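Local coordinates for protein glucokinase (Streptomyces griseus, PDB 3VGL) that probably catalyses the ATP-dependent phosphorylation of D-glucose to glucose 6-phosphate, as a member of the ROK family, at residues G212-G215 / K216-S219; A306-L309 / A310-G313. All coordinates share one frame; numbering follows the deposited sequence.

Contact 1 (G212-G215 / K216-S219); sequences GIEG and KHIS. With ANP (phosphoaminophosphonic acid-adenylate ester), chain E.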
ATOM      1  N   GLY A 212     -19.568  -9.376  21.129  1.00 33.63           N
ATOM      2  CA  GLY A 212     -19.180  -9.640  22.518  1.00 32.68           C
ATOM      3  C   GLY A 212     -17.741 -10.104  22.714  1.00 30.98           C
ATOM      4  O   GLY A 212     -17.322 -10.375  23.842  1.00 30.80           O
ATOM      5  N   ILE A 213     -16.975 -10.197  21.627  1.00 30.01           N
ATOM      6  CA  ILE A 213     -15.562 -10.592  21.729  1.00 28.73           C
ATOM      7  C   ILE A 213     -14.748  -9.482  22.394  1.00 27.69           C
ATOM      8  O   ILE A 213     -14.775  -8.343  21.931  1.00 27.32           O
ATOM      9  CB  ILE A 213     -14.940 -10.910  20.341  1.00 27.80           C
ATOM     10  CG1 ILE A 213     -15.571 -12.171  19.736  1.00 28.17           C
ATOM     11  CG2 ILE A 213     -13.406 -11.079  20.447  1.00 27.34           C
ATOM     12  CD1 ILE A 213     -15.291 -12.343  18.218  1.00 26.52           C
ATOM     13  N   GLU A 214     -14.050  -9.828  23.478  1.00 27.36           N
ATOM     14  CA  GLU A 214     -13.161  -8.895  24.180  1.00 26.40           C
ATOM     15  C   GLU A 214     -11.706  -9.355  24.088  1.00 25.19           C
ATOM     16  O   GLU A 214     -11.437 -10.544  23.921  1.00 24.69           O
ATOM     17  CB  GLU A 214     -13.580  -8.755  25.646  1.00 27.51           C
ATOM     18  CG  GLU A 214     -14.932  -8.078  25.824  1.00 30.35           C
ATOM     19  CD  GLU A 214     -15.456  -8.160  27.240  1.00 34.57           C
ATOM     20  OE1 GLU A 214     -16.689  -8.018  27.411  1.00 37.06           O
ATOM     21  OE2 GLU A 214     -14.652  -8.379  28.178  1.00 36.28           O
ATOM     22  N   GLY A 215     -10.770  -8.406  24.186  1.00 24.02           N
ATOM     23  CA  GLY A 215      -9.344  -8.735  24.078  1.00 24.01           C
ATOM     24  C   GLY A 215      -8.934  -9.934  24.921  1.00 24.67           C
ATOM     25  O   GLY A 215      -8.319 -10.868  24.420  1.00 24.38           O
ATOM     26  N   LYS A 216      -9.283  -9.919  26.207  1.00 25.20           N
ATOM     27  CA  LYS A 216      -8.887 -11.001  27.098  1.00 26.71           C
ATOM     28  C   LYS A 216      -9.444 -12.364  26.668  1.00 26.81           C
ATOM     29  O   LYS A 216      -8.787 -13.390  26.862  1.00 26.99           O
ATOM     30  CB  LYS A 216      -9.235 -10.661  28.554  1.00 27.72           C
ATOM     31  CG  LYS A 216      -8.270  -9.611  29.130  1.00 30.63           C
ATOM     32  CD  LYS A 216      -8.671  -9.056  30.495  1.00 36.29           C
ATOM     33  CE  LYS A 216      -7.764  -7.868  30.854  1.00 38.33           C
ATOM     34  NZ  LYS A 216      -7.907  -7.452  32.282  1.00 40.84           N
ATOM     35  N   HIS A 217     -10.619 -12.371  26.038  1.00 26.82           N
ATOM     36  CA  HIS A 217     -11.177 -13.622  25.489  1.00 26.97           C
ATOM     37  C   HIS A 217     -10.257 -14.177  24.405  1.00 25.52           C
ATOM     38  O   HIS A 217     -10.030 -15.381  24.327  1.00 26.50           O
ATOM     39  CB  HIS A 217     -12.549 -13.406  24.851  1.00 27.22           C
ATOM     40  CG  HIS A 217     -13.577 -12.825  25.768  1.00 28.02           C
ATOM     41  ND1 HIS A 217     -14.733 -12.243  25.297  1.00 28.73           N
ATOM     42  CD2 HIS A 217     -13.632 -12.736  27.119  1.00 30.39           C
ATOM     43  CE1 HIS A 217     -15.456 -11.818  26.317  1.00 29.98           C
ATOM     44  NE2 HIS A 217     -14.810 -12.103  27.435  1.00 30.15           N
ATOM     45  N   ILE A 218      -9.749 -13.293  23.545  1.00 23.75           N
ATOM     46  CA  ILE A 218      -8.888 -13.722  22.441  1.00 22.60           C
ATOM     47  C   ILE A 218      -7.631 -14.408  22.971  1.00 22.90           C
ATOM     48  O   ILE A 218      -7.220 -15.456  22.464  1.00 23.35           O
ATOM     49  CB  ILE A 218      -8.509 -12.519  21.524  1.00 20.97           C
ATOM     50  CG1 ILE A 218      -9.769 -11.834  20.998  1.00 20.14           C
ATOM     51  CG2 ILE A 218      -7.606 -12.965  20.346  1.00 20.52           C
ATOM     52  CD1 ILE A 218      -9.518 -10.440  20.396  1.00 20.68           C
ATOM     53  N   SER A 219      -7.056 -13.838  24.025  1.00 22.59           N
ATOM     54  CA  SER A 219      -5.863 -14.394  24.656  1.00 23.10           C
ATOM     55  C   SER A 219      -6.141 -15.782  25.241  1.00 25.09           C
ATOM     56  O   SER A 219      -5.440 -16.746  24.910  1.00 26.32           O
ATOM     57  CB  SER A 219      -5.358 -13.455  25.750  1.00 22.28           C
ATOM     58  OG  SER A 219      -4.809 -12.273  25.163  1.00 21.17           O
TER
HETATM   59  PB  ANP E 325      -5.170   1.251  28.051  1.00 21.17           P
HETATM   60  O1B ANP E 325      -4.863   1.458  26.565  1.00 22.01           O
HETATM   61  O2B ANP E 325      -6.393   1.950  28.568  1.00 22.81           O
HETATM   62  N3B ANP E 325      -3.829   1.771  28.984  1.00 21.78           N
HETATM   63  PA  ANP E 325      -4.725  -1.628  27.807  1.00 22.11           P
HETATM   64  O1A ANP E 325      -5.248  -2.783  28.666  1.00 25.29           O
HETATM   65  O2A ANP E 325      -3.252  -1.382  27.697  1.00 22.22           O
HETATM   66  O3A ANP E 325      -5.500  -0.300  28.300  1.00 20.68           O
HETATM   67  O5' ANP E 325      -5.288  -1.774  26.307  1.00 21.67           O
HETATM   68  C5' ANP E 325      -6.676  -1.995  26.038  1.00 21.07           C
HETATM   69  C4' ANP E 325      -6.820  -2.724  24.719  1.00 20.06           C
HETATM   70  O4' ANP E 325      -6.004  -3.904  24.717  1.00 21.50           O
HETATM   71  C3' ANP E 325      -8.244  -3.182  24.529  1.00 21.52           C
HETATM   72  O3' ANP E 325      -8.469  -3.284  23.121  1.00 24.33           O
HETATM   73  C2' ANP E 325      -8.202  -4.558  25.144  1.00 23.07           C
HETATM   74  O2' ANP E 325      -9.218  -5.402  24.631  1.00 27.66           O
HETATM   75  C1' ANP E 325      -6.815  -5.074  24.789  1.00 22.63           C
HETATM   76  N9  ANP E 325      -6.249  -5.889  25.879  1.00 23.51           N
HETATM   77  C8  ANP E 325      -5.904  -5.491  27.116  1.00 24.94           C
HETATM   78  N7  ANP E 325      -5.402  -6.543  27.839  1.00 27.36           N
HETATM   79  C5  ANP E 325      -5.417  -7.604  27.015  1.00 25.66           C
HETATM   80  C6  ANP E 325      -5.053  -9.048  27.100  1.00 26.86           C
HETATM   81  N6  ANP E 325      -4.533  -9.572  28.240  1.00 30.53           N
HETATM   82  N1  ANP E 325      -5.226  -9.797  25.990  1.00 26.30           N
HETATM   83  C2  ANP E 325      -5.742  -9.326  24.828  1.00 27.46           C
HETATM   84  N3  ANP E 325      -6.104  -8.029  24.691  1.00 25.32           N
HETATM   85  C4  ANP E 325      -5.967  -7.177  25.726  1.00 24.20           C

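Contact 2 (A306-L309 / A310-G313); sequences AADL and ARQG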
ATOM      1  N   ALA A 306       5.940   5.962  35.931  1.00 18.43           N
ATOM      2  CA  ALA A 306       5.438   7.295  36.245  1.00 18.84           C
ATOM      3  C   ALA A 306       5.677   7.671  37.712  1.00 20.42           C
ATOM      4  O   ALA A 306       6.092   8.792  38.000  1.00 20.68           O
ATOM      5  CB  ALA A 306       3.954   7.415  35.895  1.00 18.73           C
ATOM      6  N   ALA A 307       5.443   6.713  38.606  1.00 20.80           N
ATOM      7  CA  ALA A 307       5.748   6.881  40.043  1.00 21.74           C
ATOM      8  C   ALA A 307       7.222   7.219  40.222  1.00 23.01           C
ATOM      9  O   ALA A 307       7.572   8.135  40.973  1.00 24.46           O
ATOM     10  CB  ALA A 307       5.398   5.623  40.821  1.00 22.31           C
ATOM     11  N   ASP A 308       8.095   6.487  39.529  1.00 22.99           N
ATOM     12  CA  ASP A 308       9.514   6.708  39.714  1.00 24.36           C
ATOM     13  C   ASP A 308       9.951   8.033  39.107  1.00 25.29           C
ATOM     14  O   ASP A 308      10.810   8.701  39.658  1.00 26.16           O
ATOM     15  CB  ASP A 308      10.354   5.547  39.186  1.00 24.76           C
ATOM     16  CG  ASP A 308      11.792   5.620  39.652  1.00 24.93           C
ATOM     17  OD1 ASP A 308      12.069   5.387  40.863  1.00 26.20           O
ATOM     18  OD2 ASP A 308      12.659   5.936  38.826  1.00 26.32           O
ATOM     19  N   LEU A 309       9.353   8.421  37.971  1.00 25.85           N
ATOM     20  CA  LEU A 309       9.672   9.715  37.370  1.00 27.36           C
ATOM     21  C   LEU A 309       9.219  10.888  38.264  1.00 29.49           C
ATOM     22  O   LEU A 309       9.825  11.958  38.239  1.00 31.33           O
ATOM     23  CB  LEU A 309       9.109   9.821  35.932  1.00 25.99           C
ATOM     24  CG  LEU A 309       9.837   8.959  34.887  1.00 26.11           C
ATOM     25  CD1 LEU A 309       9.002   8.817  33.624  1.00 24.03           C
ATOM     26  CD2 LEU A 309      11.225   9.509  34.526  1.00 26.08           C
ATOM     27  N   ALA A 310       8.177  10.674  39.064  1.00 30.55           N
ATOM     28  CA  ALA A 310       7.736  11.686  40.029  1.00 32.67           C
ATOM     29  C   ALA A 310       8.778  11.849  41.133  1.00 35.12           C
ATOM     30  O   ALA A 310       9.031  12.961  41.587  1.00 36.25           O
ATOM     31  CB  ALA A 310       6.379  11.320  40.622  1.00 31.47           C
ATOM     32  N   ARG A 311       9.377  10.730  41.543  1.00 37.26           N
ATOM     33  CA  ARG A 311      10.354  10.695  42.645  1.00 40.43           C
ATOM     34  C   ARG A 311      11.653  11.395  42.258  1.00 42.57           C
ATOM     35  O   ARG A 311      12.329  11.965  43.110  1.00 44.02           O
ATOM     36  CB  ARG A 311      10.622   9.245  43.047  1.00 40.18           C
ATOM     37  CG  ARG A 311      11.470   9.029  44.291  1.00 42.37           C
ATOM     38  CD  ARG A 311      11.060   7.716  44.959  1.00 44.22           C
ATOM     39  NE  ARG A 311      10.861   6.682  43.947  1.00 43.27           N
ATOM     40  CZ  ARG A 311       9.939   5.722  43.999  1.00 42.39           C
ATOM     41  NH1 ARG A 311       9.106   5.632  45.044  1.00 38.91           N
ATOM     42  NH2 ARG A 311       9.853   4.856  42.983  1.00 38.76           N
ATOM     43  N   GLN A 312      11.995  11.351  40.971  1.00 44.33           N
ATOM     44  CA  GLN A 312      13.138  12.101  40.451  1.00 46.96           C
ATOM     45  C   GLN A 312      12.766  13.524  39.995  1.00 47.88           C
ATOM     46  O   GLN A 312      13.403  14.091  39.098  1.00 48.98           O
ATOM     47  CB  GLN A 312      13.842  11.317  39.333  1.00 46.97           C
ATOM     48  CG  GLN A 312      14.989  10.431  39.844  1.00 50.06           C
ATOM     49  CD  GLN A 312      14.603   8.969  39.971  1.00 51.22           C
ATOM     50  OE1 GLN A 312      14.438   8.277  38.967  1.00 52.27           O
ATOM     51  NE2 GLN A 312      14.483   8.485  41.207  1.00 51.97           N
ATOM     52  N   GLY A 313      11.732  14.092  40.618  1.00 48.38           N
ATOM     53  CA  GLY A 313      11.353  15.489  40.402  1.00 49.00           C
ATOM     54  C   GLY A 313      11.723  16.368  41.587  1.00 50.41           C
ATOM     55  O   GLY A 313      11.477  16.005  42.745  1.00 51.06           O
TER

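Contact 1 (G212-G215 / K216-S219)
Glu214 CB sits over one face of the His217 ring, 3.8 Å from its centroid, a CH-pi contact offset toward the rim. The carboxylate further out is turned 22° from the ring plane. At the ring's edge, in its plane, Gly212 O lies 3.4 Å from His217 CE1. His217 is turned back to meet this loop because its CG stands beside the backbone N (chi1 -57°).

Glu214 is also the N-cap residue, and its carbonyl opens the helix by accepting Ile218 N at 3.2 Å from Glu214 O. One residue on, Gly215 O takes Ser219 N, and the same oxygen lies 3.0 Å from C2 of the bound ANP. On the adenine, Ser219 OG donates a hydrogen bond to ANP N1 at 2.6 Å. Lys216 CG lies 3.8 Å from ANP N6.

Behind this shell, Ile213 CG2 meets Ile218 CG1 at 3.8 Å, the two side chains crossing at about a right angle. Leu202 touches both isoleucines and His217, and helix 181-194 also packs on the isoleucine pair.

Gly215 has a steric reason to lack a side chain: a CB there would run into the ribose O2'. Ser219 OG donates to N1, a ring nitrogen that in adenine carries no hydrogen; guanine, with an N-H there, could not receive this bond, so the contact is consistent with a preference for adenine.

Contact 2 (A306-L309 / A310-G313)
Asp308 and Arg311, one helical turn apart, are joined by a salt bridge between Asp308 OD1 and Arg311 NH2 at 3.1 Å. The bond is nearly straight, 166° at the hydrogen. It uses the oxygen's anti lone pair and reaches OD1 in the guanidinium plane, although the carboxylate itself is turned 56° from that plane. Arg311 gets there by bending: its chain leaves extended, then folds at chi3 (42°), bringing the guanidinium back beside the preceding turn.

Both charges have further partners. Asp308 OD2 forms a salt bridge with Arg115 and accepts a hydrogen bond from Trp111, while Arg311 NH1 donates to the carbonyls of Val19 and Gly2. Replacing Asp308 with an alanine would probably leave Arg115 and Arg311 without their shared counter-charge and Trp111 NE1 without its acceptor.

Among the backbone bonds, Ala310 N reaches Ala306 O at 3.0 Å and Arg311 N reaches Ala307 O at 3.2 Å. Ala307 O also lies over one face of the Arg311 guanidinium and accepts a hydrogen bond from Thr4. Gln312 N to Asp308 O, 3.2 Å, is a further i to i+4 bond; at Gln312 the chain leaves helical geometry, and Gly313 N turns back to Ala310 O at 3.1 Å.

The apolar side chains of this turn pack against the neighbouring strand and helix: Leu309 touches Trp111 and Glu103, and Ala310 rests on Val101 of strand 100-104.

This is the end of the C-terminal helix, fastened to the sheet and helix built from the start of the chain, as suits an actin-like ATPase fold in which the last helix returns to the N-terminal lobe.

In the fold
Contact 1 comes first along the chain, at the start of helix 215-223, and contact 2 closes the modelled chain at the end of helix 301-311. Their centres are 34 Å apart, on opposite sides of the chain's centre, and their nearest atoms stay about 19 Å from each other. The two share no helix or strand. Contact 1 belongs with helices 181-194 and 227-251 and forms part of the ANP pocket. Contact 2 lies against the sheet of strands 3-9, 13-19 and 100-104, outside the ligand and metal sites. Between them the chain runs through strands 255-259 and 291-294 of the other five-stranded sheet, so helix 301-311 carries it back to the first, tying the two halves of the kinase.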